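Local coordinates for protein Esterase/lipase (Uncultured bacterium, PDB 3K6K) that probably hydrolyses carboxylic esters as a bacterial homologue of hormone-sensitive lipase, with an alpha/beta hydrolase fold, at residues Gly44-Cys49 and Pro96-Val101; Pro53-Val58 and Thr103-Lys108; Ile83-Gly88 and Leu114-Tyr119; Gly161-Ser166 and Leu181-Pro186; Val282-Gly287 and Ile295-Ile300. All coordinates share one frame; numbering follows the deposited sequence.

Three of the five contacts lie in the buried core and two near the surface. Interaction 3 is the parallel strand pairing at the heart of the sheet, built on backbone hydrogen bonds with an aromatic stack and a water at its end. Interaction 4 packs helix 158-172 on the same sheet, and interaction 5 packs helix 291-305 on a short loop; there side chains do the work and the one hydrogen bond between segments is weak. Interactions 1 and 2 share helix 96-110, which 44-49 and 53-58 meet from the N-terminal part of the chain: van der Waals contact in the first, two hydrogen bonds and a sulfate in the second.

Interaction 1 of 5, residues Gly44-Cys49 and Pro96-Val101; sequences GMEALC and PSTHLV
Met45 meets helix 96-110 through the middle of its side chain: CG comes within 4.1 Å of Thr98 CG2, the two side chains crossing obliquely. Its carbonyl O lies near the same methyl. One residue on, Glu46 folds back at chi2 (-76°), which carries its carboxylate over to helix 96-110 although its CB does not face that way. OE1 then lies 3.6 Å from Ser97 CB and 3.7 Å from Thr98 CG2, while OE2 is hydrogen-bonded to Ser95 just before the segment. Cys49 closes the contact, with its CB 3.6 Å from Thr98 O and its sulfur reaching that same carbonyl. Thr98 is thus the residue that all three touch, its CG2 set between Met45 and Glu46 and its backbone against Cys49; its hydroxyl turns to the carbonyl of Ser95. The two short helical segments run at 33° to each other with their axes 8.7 Å apart, a modest contact between helix 38-49 and the start of the helix that links strands 82-86 and 113-117 in the alpha/beta hydrolase fold. Behind it, Pro96 and Ser97 rest on Ile71 of strand 68-74, and Met45 touches Ser93 in the loop before helix 96-110.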
# COMPACT_ATOMS: atom_id res chain seq x y z
N GLY A 44 -18.80 29.18 1.05
CA GLY A 44 -19.68 28.11 0.57
C GLY A 44 -19.27 26.67 0.90
O GLY A 44 -20.11 25.80 1.08
N MET A 45 -17.97 26.41 0.98
CA MET A 45 -17.52 25.20 1.62
C MET A 45 -17.97 25.20 3.08
O MET A 45 -18.44 24.19 3.59
CB MET A 45 -16.02 25.12 1.52
CG MET A 45 -15.44 23.74 1.64
SD MET A 45 -13.62 23.78 1.43
CE MET A 45 -13.54 24.89 -0.03
N GLU A 46 -17.87 26.35 3.75
CA GLU A 46 -18.26 26.44 5.16
C GLU A 46 -19.75 26.11 5.32
O GLU A 46 -20.12 25.29 6.16
CB GLU A 46 -17.91 27.81 5.80
CG GLU A 46 -16.39 28.18 5.97
CD GLU A 46 -15.68 27.45 7.14
OE1 GLU A 46 -16.33 26.67 7.83
OE2 GLU A 46 -14.48 27.68 7.41
N ALA A 47 -20.61 26.70 4.49
CA ALA A 47 -22.06 26.59 4.66
C ALA A 47 -22.55 25.17 4.39
O ALA A 47 -23.34 24.63 5.17
CB ALA A 47 -22.79 27.61 3.76
N LEU A 48 -22.07 24.58 3.30
CA LEU A 48 -22.38 23.20 2.96
C LEU A 48 -21.86 22.25 4.06
O LEU A 48 -22.59 21.36 4.54
CB LEU A 48 -21.81 22.88 1.58
CG LEU A 48 -22.17 21.61 0.80
CD1 LEU A 48 -22.37 21.96 -0.70
CD2 LEU A 48 -21.15 20.46 0.96
N CYS A 49 -20.64 22.46 4.53
CA CYS A 49 -20.10 21.53 5.52
C CYS A 49 -20.79 21.48 6.90
O CYS A 49 -20.86 20.40 7.48
CB CYS A 49 -18.58 21.67 5.65
SG CYS A 49 -17.77 21.16 4.16
N PRO A 96 -10.73 23.93 10.39
CA PRO A 96 -11.14 22.88 11.30
C PRO A 96 -12.67 22.61 11.24
O PRO A 96 -13.11 21.44 11.29
CB PRO A 96 -10.67 23.43 12.63
CG PRO A 96 -9.41 24.14 12.28
CD PRO A 96 -9.69 24.81 10.98
N SER A 97 -13.46 23.67 11.05
CA SER A 97 -14.92 23.56 10.95
C SER A 97 -15.40 22.76 9.77
O SER A 97 -16.24 21.95 9.97
CB SER A 97 -15.62 24.93 10.92
OG SER A 97 -15.40 25.56 12.18
N THR A 98 -14.92 23.04 8.56
CA THR A 98 -15.31 22.23 7.40
C THR A 98 -15.02 20.73 7.54
O THR A 98 -15.59 19.96 6.78
CB THR A 98 -14.54 22.62 6.17
OG1 THR A 98 -13.12 22.63 6.48
CG2 THR A 98 -14.99 23.97 5.69
N HIS A 99 -14.14 20.32 8.47
CA HIS A 99 -13.68 18.91 8.51
C HIS A 99 -14.20 18.20 9.79
O HIS A 99 -13.97 16.99 10.03
CB HIS A 99 -12.16 18.80 8.33
CG HIS A 99 -11.73 19.04 6.91
ND1 HIS A 99 -10.97 18.14 6.20
CD2 HIS A 99 -12.05 20.04 6.05
CE1 HIS A 99 -10.79 18.60 4.97
NE2 HIS A 99 -11.43 19.75 4.85
N LEU A 100 -14.99 18.96 10.54
CA LEU A 100 -15.57 18.41 11.71
C LEU A 100 -16.11 17.08 11.44
O LEU A 100 -15.87 16.19 12.27
CB LEU A 100 -16.65 19.28 12.32
CG LEU A 100 -15.89 20.44 12.91
CD1 LEU A 100 -16.87 21.55 13.25
CD2 LEU A 100 -15.17 19.98 14.13
N VAL A 101 -16.86 16.92 10.36
CA VAL A 101 -17.42 15.64 9.97
C VAL A 101 -16.42 14.48 10.01
O VAL A 101 -16.70 13.47 10.56
CB VAL A 101 -18.23 15.67 8.64
CG1 VAL A 101 -17.42 16.11 7.49
CG2 VAL A 101 -18.82 14.35 8.38

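Interaction 2 of 5, residues Pro53-Val58 and Thr103-Lys108; sequences PRAEGV and TTQLAK. With SO4 (sulfate ion), chain E.
Thr104 holds its OG1 between its own backbone N and carbonyl carbon (chi1 53°), which presents the hydroxyl to the backbone of Ala55, while an extended Lys108 bends only at its last torsion (chi4 88°) to bring NZ over Glu56. These two groups dock the loop that leads into strand 59-65 on helix 96-110 of the alpha/beta hydrolase fold, where Ala55 to Val58 form a type II beta turn. Ala55 N donates to Thr104 OG1 at 3.0 Å, a nearly straight bond of 165°; the same oxygen is also bonded to Leu100 O one helical turn back. At the turn, Lys108 NZ donates to Glu56 O at 3.0 Å, from somewhat off the carbonyl plane. Between the two bonds, the methyl of Ala55 settles on the helix, its CB 3.5 Å from Thr104 O and 3.7 Å from Lys108 CD. Val58 closes the turn over the helix: its CG2 lies 3.5 Å from Thr104 O and near Lys108 CB, while CG1 meets Thr104 CG2. A sulfate ion, probably from the crystallisation liquor, sits beside the turn near Gln105 and Lys108: Glu56 N donates to its O3 at 3.0 Å.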
# COMPACT_ATOMS: atom_id res chain seq x y z
N PRO A 53 -23.18 15.46 9.58
CA PRO A 53 -23.23 15.14 11.01
C PRO A 53 -21.83 15.05 11.62
O PRO A 53 -20.86 14.89 10.89
CB PRO A 53 -23.99 13.82 11.05
CG PRO A 53 -23.59 13.14 9.78
CD PRO A 53 -23.52 14.29 8.75
N ARG A 54 -21.76 15.21 12.95
CA ARG A 54 -20.54 15.23 13.74
C ARG A 54 -20.66 14.16 14.86
O ARG A 54 -21.76 13.86 15.29
CB ARG A 54 -20.33 16.62 14.35
CG ARG A 54 -20.24 17.70 13.31
CD ARG A 54 -20.34 19.03 13.94
NE ARG A 54 -20.35 20.17 13.00
CZ ARG A 54 -20.34 21.45 13.39
NH1 ARG A 54 -20.32 21.75 14.70
NH2 ARG A 54 -20.34 22.43 12.50
N ALA A 55 -19.58 13.55 15.30
CA ALA A 55 -19.81 12.42 16.19
C ALA A 55 -20.48 12.88 17.51
O ALA A 55 -20.13 13.92 18.08
CB ALA A 55 -18.53 11.62 16.42
N GLU A 56 -21.46 12.10 17.94
CA GLU A 56 -22.18 12.41 19.16
C GLU A 56 -21.17 12.33 20.27
O GLU A 56 -20.37 11.41 20.31
CB GLU A 56 -23.31 11.40 19.41
CG GLU A 56 -23.93 11.45 20.85
CD GLU A 56 -25.31 10.73 20.91
OE1 GLU A 56 -26.15 11.13 21.75
OE2 GLU A 56 -25.55 9.78 20.11
N GLY A 57 -21.19 13.32 21.14
CA GLY A 57 -20.42 13.24 22.37
C GLY A 57 -19.02 13.79 22.24
O GLY A 57 -18.23 13.70 23.19
N VAL A 58 -18.70 14.32 21.07
CA VAL A 58 -17.41 14.94 20.83
C VAL A 58 -17.51 16.41 21.13
O VAL A 58 -18.13 17.12 20.42
CB VAL A 58 -16.81 14.70 19.40
CG1 VAL A 58 -15.61 15.47 19.23
CG2 VAL A 58 -16.46 13.31 19.19
N THR A 103 -13.08 14.61 11.39
CA THR A 103 -12.19 14.62 12.58
C THR A 103 -12.85 14.25 13.89
O THR A 103 -12.21 13.69 14.78
CB THR A 103 -11.44 15.96 12.76
OG1 THR A 103 -12.37 17.03 13.04
CG2 THR A 103 -10.63 16.29 11.53
N THR A 104 -14.14 14.55 14.00
CA THR A 104 -14.89 14.13 15.17
C THR A 104 -15.02 12.64 15.18
O THR A 104 -15.02 12.03 16.26
CB THR A 104 -16.30 14.79 15.26
OG1 THR A 104 -17.02 14.57 14.05
CG2 THR A 104 -16.19 16.33 15.55
N GLN A 105 -15.14 12.04 14.00
CA GLN A 105 -15.11 10.56 13.93
C GLN A 105 -13.72 10.05 14.32
O GLN A 105 -13.60 9.14 15.13
CB GLN A 105 -15.56 9.99 12.55
CG GLN A 105 -16.98 10.29 12.14
CD GLN A 105 -18.03 9.62 13.06
OE1 GLN A 105 -19.25 9.98 13.04
NE2 GLN A 105 -17.58 8.66 13.85
N LEU A 106 -12.66 10.65 13.78
CA LEU A 106 -11.31 10.21 14.17
C LEU A 106 -11.21 10.25 15.71
O LEU A 106 -10.74 9.30 16.33
CB LEU A 106 -10.26 11.02 13.45
CG LEU A 106 -10.23 10.86 11.93
CD1 LEU A 106 -9.30 11.90 11.27
CD2 LEU A 106 -9.82 9.43 11.57
N ALA A 107 -11.66 11.35 16.33
CA ALA A 107 -11.55 11.50 17.80
C ALA A 107 -12.35 10.41 18.61
O ALA A 107 -11.80 9.74 19.46
CB ALA A 107 -11.96 12.92 18.22
N LYS A 108 -13.64 10.25 18.31
CA LYS A 108 -14.45 9.30 19.00
C LYS A 108 -13.96 7.83 18.88
O LYS A 108 -13.75 7.15 19.90
CB LYS A 108 -15.89 9.40 18.49
CG LYS A 108 -16.86 8.46 19.19
CD LYS A 108 -18.28 8.87 18.83
CE LYS A 108 -19.33 8.03 19.55
NZ LYS A 108 -19.70 8.59 20.92
S SO4 E . -21.96 8.85 15.77
O1 SO4 E . -21.65 8.49 14.40
O2 SO4 E . -20.76 8.59 16.60
O3 SO4 E . -22.38 10.26 15.70
O4 SO4 E . -23.07 8.10 16.34

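Interaction 3 of 5, residues Ile83-Gly88 and Leu114-Tyr119; sequences ILYFHG and LWSLDY
Ile83 and Leu114 pack on one face of two parallel strands, Ile83 CG2 lying 4.1 Å from Leu114 CD1, and Tyr85 CB touches Leu114 CD2 farther along. This is the strand pair of a beta-alpha-beta unit in the alpha/beta hydrolase sheet, joined through helix 96-110. On the other face Leu84 CD1 meets Trp115 CB, and Phe86 lies side by side with Leu117, whose CB comes 4.0 Å from the edge of the ring at CD1. Three backbone bonds stitch the strands: Trp115 N to Ile83 O, Tyr85 N to Trp115 O and Leu117 N to Tyr85 O, each 2.9 Å long. Past the strand ends the rings of His87 and Tyr119 form an offset stack, centroids 4.4 Å apart and planes at 14°. In each, chi1 (71° and 65°) tucks the ring back over its own backbone, which turns the rings onto each other. Tyr119 OH donates to His87 O at 2.7 Å, approaching from above the carbonyl plane. At the polar edge one water bridges the strands, giving protons to Tyr85 O and Leu117 O; it accepts from Ser116 OG at 2.9 Å and lies in the plane of the His87 ring, 3.0 Å from ND1.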
# COMPACT_ATOMS: atom_id res chain seq x y z
N ILE A 83 -4.01 13.40 18.52
CA ILE A 83 -3.93 13.44 17.08
C ILE A 83 -3.80 14.92 16.66
O ILE A 83 -4.64 15.76 16.99
CB ILE A 83 -5.20 12.80 16.32
CG1 ILE A 83 -5.50 11.37 16.82
CG2 ILE A 83 -4.97 12.82 14.80
CD1 ILE A 83 -6.79 10.74 16.28
N LEU A 84 -2.75 15.24 15.93
CA LEU A 84 -2.63 16.57 15.48
C LEU A 84 -3.06 16.53 14.01
O LEU A 84 -2.36 15.92 13.22
CB LEU A 84 -1.16 17.00 15.59
CG LEU A 84 -0.82 18.39 15.03
CD1 LEU A 84 -1.85 19.42 15.61
CD2 LEU A 84 0.63 18.80 15.35
N TYR A 85 -4.18 17.19 13.68
CA TYR A 85 -4.82 17.09 12.36
C TYR A 85 -4.65 18.33 11.44
O TYR A 85 -4.92 19.46 11.86
CB TYR A 85 -6.32 16.70 12.47
CG TYR A 85 -6.88 16.24 11.14
CD1 TYR A 85 -7.34 17.16 10.20
CD2 TYR A 85 -6.93 14.86 10.81
CE1 TYR A 85 -7.81 16.72 8.94
CE2 TYR A 85 -7.38 14.42 9.60
CZ TYR A 85 -7.83 15.35 8.65
OH TYR A 85 -8.27 14.91 7.42
N PHE A 86 -4.29 18.11 10.17
CA PHE A 86 -4.27 19.20 9.22
C PHE A 86 -5.31 18.99 8.10
O PHE A 86 -5.27 17.99 7.42
CB PHE A 86 -2.87 19.40 8.60
CG PHE A 86 -1.75 19.34 9.58
CD1 PHE A 86 -1.71 20.20 10.67
CD2 PHE A 86 -0.70 18.43 9.40
CE1 PHE A 86 -0.65 20.15 11.57
CE2 PHE A 86 0.37 18.37 10.31
CZ PHE A 86 0.40 19.22 11.39
N HIS A 87 -6.21 19.93 7.88
CA HIS A 87 -7.30 19.78 6.92
C HIS A 87 -6.80 19.99 5.49
O HIS A 87 -5.75 20.53 5.28
CB HIS A 87 -8.43 20.78 7.25
CG HIS A 87 -8.06 22.20 6.95
ND1 HIS A 87 -7.56 23.06 7.90
CD2 HIS A 87 -8.02 22.87 5.78
CE1 HIS A 87 -7.31 24.23 7.34
NE2 HIS A 87 -7.57 24.13 6.05
N GLY A 88 -7.56 19.55 4.52
CA GLY A 88 -7.19 19.75 3.15
C GLY A 88 -7.99 20.88 2.58
O GLY A 88 -8.76 21.57 3.33
N LEU A 114 -8.14 15.15 19.61
CA LEU A 114 -7.68 15.56 18.31
C LEU A 114 -7.65 17.09 18.30
O LEU A 114 -8.53 17.73 18.84
CB LEU A 114 -8.60 14.97 17.25
CG LEU A 114 -8.34 15.33 15.80
CD1 LEU A 114 -8.79 14.17 14.86
CD2 LEU A 114 -9.10 16.62 15.46
N TRP A 115 -6.64 17.67 17.68
CA TRP A 115 -6.43 19.10 17.68
C TRP A 115 -6.41 19.40 16.20
O TRP A 115 -5.43 19.08 15.55
CB TRP A 115 -5.03 19.44 18.20
CG TRP A 115 -4.79 19.01 19.62
CD1 TRP A 115 -4.59 17.75 20.06
CD2 TRP A 115 -4.74 19.86 20.78
NE1 TRP A 115 -4.41 17.74 21.42
CE2 TRP A 115 -4.50 19.03 21.89
CE3 TRP A 115 -4.89 21.26 20.99
CZ2 TRP A 115 -4.41 19.52 23.22
CZ3 TRP A 115 -4.77 21.77 22.30
CH2 TRP A 115 -4.53 20.89 23.41
N SER A 116 -7.49 19.99 15.68
CA SER A 116 -7.57 20.29 14.27
C SER A 116 -7.05 21.69 14.01
O SER A 116 -7.66 22.72 14.42
CB SER A 116 -8.99 20.04 13.72
OG SER A 116 -9.05 20.33 12.32
N LEU A 117 -5.91 21.76 13.35
CA LEU A 117 -5.20 23.01 13.29
C LEU A 117 -5.82 23.94 12.29
O LEU A 117 -6.12 23.51 11.22
CB LEU A 117 -3.75 22.76 12.91
CG LEU A 117 -2.90 23.99 13.09
CD1 LEU A 117 -2.52 24.06 14.58
CD2 LEU A 117 -1.67 23.98 12.17
N ASP A 118 -6.00 25.22 12.65
CA ASP A 118 -6.31 26.27 11.64
C ASP A 118 -5.04 26.90 11.08
O ASP A 118 -4.82 28.11 11.20
CB ASP A 118 -7.26 27.36 12.23
CG ASP A 118 -8.18 28.02 11.18
OD1 ASP A 118 -7.86 28.18 9.99
OD2 ASP A 118 -9.29 28.37 11.59
N TYR A 119 -4.17 26.08 10.49
CA TYR A 119 -2.95 26.62 9.86
C TYR A 119 -3.33 27.67 8.85
O TYR A 119 -4.43 27.68 8.39
CB TYR A 119 -2.10 25.52 9.18
CG TYR A 119 -2.77 24.86 8.01
CD1 TYR A 119 -2.66 25.39 6.73
CD2 TYR A 119 -3.47 23.68 8.17
CE1 TYR A 119 -3.29 24.78 5.66
CE2 TYR A 119 -4.12 23.03 7.09
CZ TYR A 119 -4.02 23.60 5.87
OH TYR A 119 -4.62 22.99 4.81
O HOH W 1 -7.14 21.31 10.30

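Interaction 4 of 5, residues Gly161-Ser166 and Leu181-Pro186; sequences GLTTAS and LVMLSP
Thr163 lies over the strand at Leu181 and Met183, with its OG1 3.7 Å from Met183 CG and 3.9 Å from Leu181 CD2. The Thr163 and Leu181 side chains pass one another head to tail, and Leu181 CD2 lies 3.5 Å from Thr163 O, close against the helix backbone. While OG1 of the same threonine reaches Met183, its CG2 faces the carbonyl O of Val182. Thr164 likewise touches with its hydroxyl: OG1 stands anti to the carbonyl carbon (chi1 -64°) and comes 3.3 Å from Met183 SD and 3.7 Å from Met183 CE, the two side chains crossing at about a right angle. Met183 therefore spans both threonines, its CG under the first and its bent thioether end against the second. Both hydroxyls are buried here without a polar partner in the model, so this patch, though threonine-lined, is held by van der Waals contact. At the start of the helical segment, where Gly161 has no side chain, the backbone approaches the proline ring loosely, with Gly161 N 4.3 Å from Pro186 CB.

On its other flank the helix turns Leu162 towards helix 129-145, while strand 180-184 carries on into the sheet by pairing with strand 243-248. Segments 161-166 and 181-184 run at 151°, close to antiparallel, as expected for the crossover of the beta-alpha-beta unit 151-156, 158-172, 180-184. In the alpha/beta hydrolase fold this is the helix that follows the nucleophile elbow, here probably the turn carrying Ser157.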
# COMPACT_ATOMS: atom_id res chain seq x y z
N GLY A 161 -0.16 16.34 2.56
CA GLY A 161 1.12 16.99 2.25
C GLY A 161 1.87 17.53 3.46
O GLY A 161 3.03 17.17 3.70
N LEU A 162 1.19 18.36 4.24
CA LEU A 162 1.74 18.97 5.42
C LEU A 162 2.05 18.01 6.53
O LEU A 162 2.99 18.27 7.30
CB LEU A 162 0.82 20.09 5.93
CG LEU A 162 0.50 21.24 4.95
CD1 LEU A 162 -0.76 21.94 5.40
CD2 LEU A 162 1.71 22.27 4.81
N THR A 163 1.28 16.93 6.68
CA THR A 163 1.67 15.93 7.65
C THR A 163 3.04 15.30 7.37
O THR A 163 3.77 15.03 8.31
CB THR A 163 0.60 14.89 8.02
OG1 THR A 163 1.14 13.54 7.95
CG2 THR A 163 -0.64 15.05 7.26
N THR A 164 3.42 15.13 6.11
CA THR A 164 4.80 14.77 5.79
C THR A 164 5.78 15.94 5.92
O THR A 164 6.60 15.93 6.87
CB THR A 164 4.91 14.06 4.50
OG1 THR A 164 4.21 12.84 4.68
CG2 THR A 164 6.37 13.74 4.15
N ALA A 165 5.68 16.93 5.02
CA ALA A 165 6.40 18.23 5.18
C ALA A 165 6.66 18.76 6.60
O ALA A 165 7.78 18.93 7.01
CB ALA A 165 5.70 19.28 4.35
N SER A 166 5.62 18.99 7.41
CA SER A 166 5.83 19.42 8.81
C SER A 166 6.82 18.55 9.64
O SER A 166 7.49 19.07 10.56
CB SER A 166 4.50 19.45 9.58
OG SER A 166 3.99 18.13 9.84
N LEU A 181 2.30 8.68 11.06
CA LEU A 181 1.71 9.64 10.19
C LEU A 181 0.51 8.97 9.50
O LEU A 181 0.71 7.91 8.85
CB LEU A 181 2.76 10.06 9.15
CG LEU A 181 4.10 10.65 9.67
CD1 LEU A 181 5.15 10.68 8.61
CD2 LEU A 181 3.93 12.05 10.22
N VAL A 182 -0.72 9.53 9.63
CA VAL A 182 -1.84 9.13 8.74
C VAL A 182 -2.17 10.14 7.64
O VAL A 182 -2.27 11.35 7.88
CB VAL A 182 -3.08 8.82 9.50
CG1 VAL A 182 -4.15 8.24 8.57
CG2 VAL A 182 -2.77 7.81 10.62
N MET A 183 -2.37 9.67 6.41
CA MET A 183 -2.66 10.56 5.27
C MET A 183 -3.82 10.06 4.38
O MET A 183 -3.82 8.95 3.89
CB MET A 183 -1.40 10.81 4.40
CG MET A 183 -0.25 11.48 5.16
SD MET A 183 1.25 11.42 4.16
CE MET A 183 1.99 9.91 4.77
N LEU A 184 -4.81 10.91 4.17
CA LEU A 184 -6.02 10.54 3.45
C LEU A 184 -5.89 11.26 2.10
O LEU A 184 -5.90 12.50 2.07
CB LEU A 184 -7.22 11.06 4.28
CG LEU A 184 -7.87 10.22 5.38
CD1 LEU A 184 -7.00 9.06 5.92
CD2 LEU A 184 -8.59 10.99 6.52
N SER A 185 -5.66 10.52 0.99
CA SER A 185 -5.51 11.09 -0.35
C SER A 185 -4.50 12.25 -0.37
O SER A 185 -4.84 13.36 -0.86
CB SER A 185 -6.85 11.66 -0.85
OG SER A 185 -7.87 10.66 -1.04
N PRO A 186 -3.26 12.01 0.10
CA PRO A 186 -2.32 13.11 0.25
C PRO A 186 -1.96 13.84 -1.06
O PRO A 186 -1.81 13.20 -2.11
CB PRO A 186 -1.09 12.45 0.90
CG PRO A 186 -1.23 11.05 0.66
CD PRO A 186 -2.65 10.71 0.42

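Interaction 5 of 5, residues Val282-Gly287 and Ile295-Ile300; sequences VFQMYG and ISIKEI
Ser296 OG is gripped from two directions: it is hydrogen-bonded to His246 of strand 243-248, and Gln284 NE2 donates to it at 3.3 Å across the contact in a weak bond with an angle of 150° at the hydrogen. Chi1 of Gln284 sets CG 3.3 Å from Ser296 OG, and the bend at chi2 (74°) turns the amide to bring NE2 to the same oxygen, which thus meets both the amide and the aliphatic part of that side chain. The amide carbon CD in turn sits over the centre of one face of the neighbouring Phe283 ring. With chi1 at 68° that ring swings back over its backbone, and its CZ comes 3.5 Å from Ser296 CB. Nearer the backbone, the far end of Ile297 packs against the base of Gln284: CD1 lies 3.3 Å from Gln284 O and 3.7 Å from Gln284 CB. Ile300, one turn along the helix, adds a looser touch through CD1 near Gln284 CG.

These contacts pack the 3-10 segment 283-285, shortly after His281, the probable catalytic histidine, against helix 291-305. That helix lies over the sheet, with Ile300 on strands 180-184 and 243-248 and Ser296 on Trp276 of the outermost strand 271-276, while Ile297 and Gln284 both touch Leu102 of helix 96-110.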
# COMPACT_ATOMS: atom_id res chain seq x y z
N VAL A 282 -10.65 11.98 -0.75
CA VAL A 282 -10.97 12.05 0.68
C VAL A 282 -12.40 11.51 1.00
O VAL A 282 -13.21 12.16 1.64
CB VAL A 282 -10.73 13.47 1.32
CG1 VAL A 282 -10.75 13.32 2.83
CG2 VAL A 282 -9.35 14.13 0.89
N PHE A 283 -12.66 10.29 0.60
CA PHE A 283 -13.99 9.72 0.73
C PHE A 283 -14.48 9.59 2.14
O PHE A 283 -15.70 9.44 2.34
CB PHE A 283 -14.06 8.36 0.02
CG PHE A 283 -13.25 7.25 0.69
CD1 PHE A 283 -13.86 6.38 1.58
CD2 PHE A 283 -11.92 7.05 0.37
CE1 PHE A 283 -13.13 5.36 2.18
CE2 PHE A 283 -11.19 6.04 0.92
CZ PHE A 283 -11.78 5.20 1.85
N GLN A 284 -13.54 9.65 3.11
CA GLN A 284 -13.87 9.50 4.51
C GLN A 284 -14.80 10.64 4.97
O GLN A 284 -15.30 10.59 6.10
CB GLN A 284 -12.58 9.38 5.42
CG GLN A 284 -11.55 8.25 5.09
CD GLN A 284 -10.70 8.55 3.80
OE1 GLN A 284 -10.91 9.57 3.10
NE2 GLN A 284 -9.75 7.66 3.50
N MET A 285 -14.95 11.69 4.15
CA MET A 285 -15.95 12.73 4.40
C MET A 285 -17.42 12.27 4.26
O MET A 285 -18.36 12.93 4.79
CB MET A 285 -15.73 13.98 3.53
CG MET A 285 -14.32 14.48 3.50
SD MET A 285 -13.74 15.65 4.75
CE MET A 285 -14.33 17.21 4.12
N TYR A 286 -17.63 11.15 3.56
CA TYR A 286 -18.96 10.82 3.09
C TYR A 286 -19.60 9.56 3.72
O TYR A 286 -20.45 8.91 3.10
CB TYR A 286 -18.97 10.78 1.55
CG TYR A 286 -18.26 12.03 0.96
CD1 TYR A 286 -17.08 11.92 0.22
CD2 TYR A 286 -18.78 13.31 1.15
CE1 TYR A 286 -16.44 13.07 -0.28
CE2 TYR A 286 -18.17 14.44 0.63
CZ TYR A 286 -17.01 14.33 -0.08
OH TYR A 286 -16.40 15.48 -0.52
N GLY A 287 -19.21 9.25 4.96
CA GLY A 287 -19.85 8.16 5.72
C GLY A 287 -21.35 8.24 5.56
O GLY A 287 -22.01 7.24 5.36
N ILE A 295 -15.81 2.35 7.11
CA ILE A 295 -14.83 1.28 7.23
C ILE A 295 -13.40 1.84 7.26
O ILE A 295 -12.55 1.38 8.02
CB ILE A 295 -14.96 0.22 6.09
CG1 ILE A 295 -16.40 -0.24 5.88
CG2 ILE A 295 -14.11 -1.07 6.36
CD1 ILE A 295 -16.55 -1.21 4.56
N SER A 296 -13.10 2.81 6.39
CA SER A 296 -11.75 3.34 6.36
C SER A 296 -11.39 4.05 7.72
O SER A 296 -10.30 3.89 8.27
CB SER A 296 -11.62 4.32 5.22
OG SER A 296 -10.50 5.11 5.47
N ILE A 297 -12.32 4.85 8.21
CA ILE A 297 -12.22 5.45 9.51
C ILE A 297 -11.98 4.39 10.60
O ILE A 297 -11.13 4.56 11.48
CB ILE A 297 -13.42 6.41 9.70
CG1 ILE A 297 -13.15 7.71 8.84
CG2 ILE A 297 -13.56 6.84 11.11
CD1 ILE A 297 -14.40 8.55 8.56
N LYS A 298 -12.68 3.28 10.51
CA LYS A 298 -12.59 2.25 11.51
C LYS A 298 -11.16 1.72 11.50
O LYS A 298 -10.53 1.65 12.56
CB LYS A 298 -13.59 1.14 11.23
CG LYS A 298 -13.98 0.26 12.46
CD LYS A 298 -15.19 0.87 13.31
CE LYS A 298 -16.60 0.42 12.85
NZ LYS A 298 -17.17 1.19 11.68
N GLU A 299 -10.65 1.39 10.31
CA GLU A 299 -9.31 0.86 10.18
C GLU A 299 -8.20 1.84 10.59
O GLU A 299 -7.22 1.41 11.25
CB GLU A 299 -9.05 0.36 8.76
CG GLU A 299 -9.91 -0.79 8.41
CD GLU A 299 -9.71 -1.31 7.00
OE1 GLU A 299 -10.43 -2.27 6.67
OE2 GLU A 299 -8.84 -0.78 6.24
N ILE A 300 -8.36 3.12 10.21
CA ILE A 300 -7.42 4.16 10.54
C ILE A 300 -7.29 4.27 12.04
O ILE A 300 -6.18 4.43 12.56
CB ILE A 300 -7.84 5.55 10.02
CG1 ILE A 300 -7.60 5.70 8.50
CG2 ILE A 300 -7.05 6.65 10.74
CD1 ILE A 300 -8.53 6.71 7.89